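Local coordinates for protein SidF, inhibitor of growth family, member 3 (Legionella pneumophila subsp. pneumophila, PDB 4FYE) that probably dephosphorylates phosphoinositides, acting as a Legionella phosphatidylinositol phosphate phosphatase with a mixed alpha-beta phosphatase domain, at residues L596-N601 / S635-Y640. The protein carries 1 engineered substitution. Sequence-based numbering, arbitrary orientation.
Sequences LQHFYN and SCELDY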
loop_
_atom_site.group_PDB
_atom_site.type_symbol
_atom_site.label_atom_id
_atom_site.label_comp_id
_atom_site.label_asym_id
_atom_site.label_seq_id
_atom_site.Cartn_x
_atom_site.Cartn_y
_atom_site.Cartn_z
ATOM N N LEU A 596 19.865 19.105 -3.536
ATOM C CA LEU A 596 20.323 18.787 -4.888
ATOM C C LEU A 596 19.751 17.470 -5.412
ATOM O O LEU A 596 19.585 17.290 -6.623
ATOM C CB LEU A 596 21.849 18.773 -4.934
ATOM C CG LEU A 596 22.511 20.156 -5.081
ATOM C CD1 LEU A 596 21.861 21.196 -4.190
ATOM C CD2 LEU A 596 24.007 20.109 -4.829
ATOM N N GLN A 597 19.449 16.572 -4.484
ATOM C CA GLN A 597 18.902 15.256 -4.786
ATOM C C GLN A 597 17.414 15.383 -4.984
ATOM O O GLN A 597 16.866 14.847 -5.948
ATOM C CB GLN A 597 19.202 14.285 -3.648
ATOM C CG GLN A 597 20.697 14.114 -3.369
ATOM C CD GLN A 597 20.963 13.374 -2.072
ATOM O OE1 GLN A 597 20.228 13.542 -1.091
ATOM N NE2 GLN A 597 22.004 12.525 -2.061
ATOM N N HIS A 598 16.765 16.106 -4.074
ATOM C CA HIS A 598 15.355 16.409 -4.240
ATOM C C HIS A 598 15.110 17.019 -5.573
ATOM O O HIS A 598 14.267 16.530 -6.309
ATOM C CB HIS A 598 14.825 17.349 -3.167
ATOM C CG HIS A 598 13.382 17.794 -3.409
ATOM N ND1 HIS A 598 12.328 16.933 -3.345
ATOM C CD2 HIS A 598 12.850 19.051 -3.743
ATOM C CE1 HIS A 598 11.188 17.612 -3.610
ATOM N NE2 HIS A 598 11.510 18.904 -3.863
ATOM N N PHE A 599 15.833 18.077 -5.920
ATOM C CA PHE A 599 15.571 18.735 -7.219
ATOM C C PHE A 599 15.736 17.783 -8.412
ATOM O O PHE A 599 14.865 17.657 -9.292
ATOM C CB PHE A 599 16.467 19.974 -7.427
ATOM C CG PHE A 599 16.170 20.731 -8.700
ATOM C CD1 PHE A 599 16.718 20.329 -9.916
ATOM C CD2 PHE A 599 15.348 21.855 -8.687
ATOM C CE1 PHE A 599 16.464 21.027 -11.093
ATOM C CE2 PHE A 599 15.083 22.559 -9.863
ATOM C CZ PHE A 599 15.638 22.141 -11.064
ATOM N N TYR A 600 16.881 17.134 -8.454
ATOM C CA TYR A 600 17.183 16.247 -9.538
ATOM C C TYR A 600 16.259 15.017 -9.618
ATOM O O TYR A 600 15.928 14.540 -10.711
ATOM C CB TYR A 600 18.596 15.753 -9.367
ATOM C CG TYR A 600 18.948 14.812 -10.441
ATOM C CD1 TYR A 600 18.647 13.441 -10.330
ATOM C CD2 TYR A 600 19.506 15.286 -11.622
ATOM C CE1 TYR A 600 18.948 12.570 -11.366
ATOM C CE2 TYR A 600 19.809 14.436 -12.666
ATOM C CZ TYR A 600 19.537 13.083 -12.532
ATOM O OH TYR A 600 19.849 12.266 -13.585
ATOM N N ASN A 601 15.890 14.461 -8.471
ATOM C CA ASN A 601 15.126 13.231 -8.511
ATOM C C ASN A 601 13.702 13.477 -8.982
ATOM O O ASN A 601 13.200 12.716 -9.800
ATOM C CB ASN A 601 15.238 12.449 -7.189
ATOM C CG ASN A 601 16.534 11.652 -7.107
ATOM O OD1 ASN A 601 17.114 11.215 -8.143
ATOM N ND2 ASN A 601 17.006 11.443 -5.895
ATOM N N SER A 635 5.481 11.149 -6.059
ATOM C CA SER A 635 4.645 11.659 -5.018
ATOM C C SER A 635 5.361 11.511 -3.683
ATOM O O SER A 635 5.268 12.399 -2.845
ATOM C CB SER A 635 3.329 10.962 -5.009
ATOM O OG SER A 635 3.484 9.739 -4.306
ATOM N N CYS A 636 6.119 10.435 -3.469
ATOM C CA CYS A 636 7.001 10.457 -2.286
ATOM C C CYS A 636 7.970 11.660 -2.352
ATOM O O CYS A 636 8.296 12.239 -1.345
ATOM C CB CYS A 636 7.748 9.112 -2.081
ATOM S SG CYS A 636 6.576 7.803 -1.847
ATOM N N GLU A 637 8.454 12.046 -3.530
ATOM C CA GLU A 637 9.337 13.219 -3.578
ATOM C C GLU A 637 8.622 14.522 -3.246
ATOM O O GLU A 637 9.226 15.395 -2.645
ATOM C CB GLU A 637 10.011 13.412 -4.935
ATOM C CG GLU A 637 11.270 12.608 -5.134
ATOM C CD GLU A 637 12.410 12.850 -4.147
ATOM O OE1 GLU A 637 12.567 13.965 -3.558
ATOM O OE2 GLU A 637 13.191 11.881 -4.001
ATOM N N LEU A 638 7.367 14.675 -3.676
ATOM C CA LEU A 638 6.589 15.883 -3.339
ATOM C C LEU A 638 6.059 15.772 -1.947
ATOM O O LEU A 638 5.224 16.552 -1.548
ATOM C CB LEU A 638 5.407 16.016 -4.271
ATOM C CG LEU A 638 5.917 16.274 -5.673
ATOM C CD1 LEU A 638 4.793 16.159 -6.699
ATOM C CD2 LEU A 638 6.555 17.647 -5.696
ATOM N N ASP A 639 6.485 14.728 -1.248
ATOM C CA ASP A 639 6.079 14.476 0.115
ATOM C C ASP A 639 4.568 14.291 0.328
ATOM O O ASP A 639 4.029 14.769 1.335
ATOM C CB ASP A 639 6.625 15.577 1.049
ATOM C CG ASP A 639 6.509 15.184 2.518
ATOM O OD1 ASP A 639 6.771 13.993 2.916
ATOM O OD2 ASP A 639 6.135 16.070 3.280
ATOM N N TYR A 640 3.888 13.642 -0.622
ATOM C CA TYR A 640 2.515 13.115 -0.435
ATOM C C TYR A 640 2.522 11.766 0.302
ATOM O O TYR A 640 3.574 11.152 0.472
ATOM C CB TYR A 640 1.820 12.927 -1.795
ATOM C CG TYR A 640 1.781 14.185 -2.615
ATOM C CD1 TYR A 640 1.959 15.426 -2.009
ATOM C CD2 TYR A 640 1.535 14.151 -3.991
ATOM C CE1 TYR A 640 1.930 16.632 -2.765
ATOM C CE2 TYR A 640 1.516 15.336 -4.768
ATOM C CZ TYR A 640 1.680 16.575 -4.153
ATOM O OH TYR A 640 1.639 17.753 -4.889
#
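H598 and E637 meet through a single directed bond: ND1 of H598 donates to OE1 of E637 over 3.0 Å, with an N-H...O angle of 156°. The oxygen is met almost along its C-O axis and is tilted somewhat out of the imidazole plane, while ring and carboxylate planes are turned 44° apart. The side chains pass one another heading opposite ways. H598 reaches out with CG anti to its backbone N (chi1 174°), and the E637 chain, bent at chi2, turns OE1 in to the ND1 edge of the ring. CE1 of H598 comes 3.1 Å from the main-chain O of E637, which lies in the ring plane at its edge. The bond joins helix 590-614 to the C-terminal end of helix 626-637, which closes in a Schellman motif: Y640 N reaches S635 O at 2.9 Å, D639 N makes a weak bond to C636 O, and D639 takes the positive-phi C-prime position before strand 641-645. The other ring nitrogen, NE2, is hydrogen-bonded to OD1 of N455 on helix 438-458, so both imidazole nitrogens have partners and ring rotation is restricted. The other carboxylate oxygen, OE2 of E637, rests against CB of N601 at 3.8 Å; the N601 amide itself is engaged by the backbone of G673 and Y675.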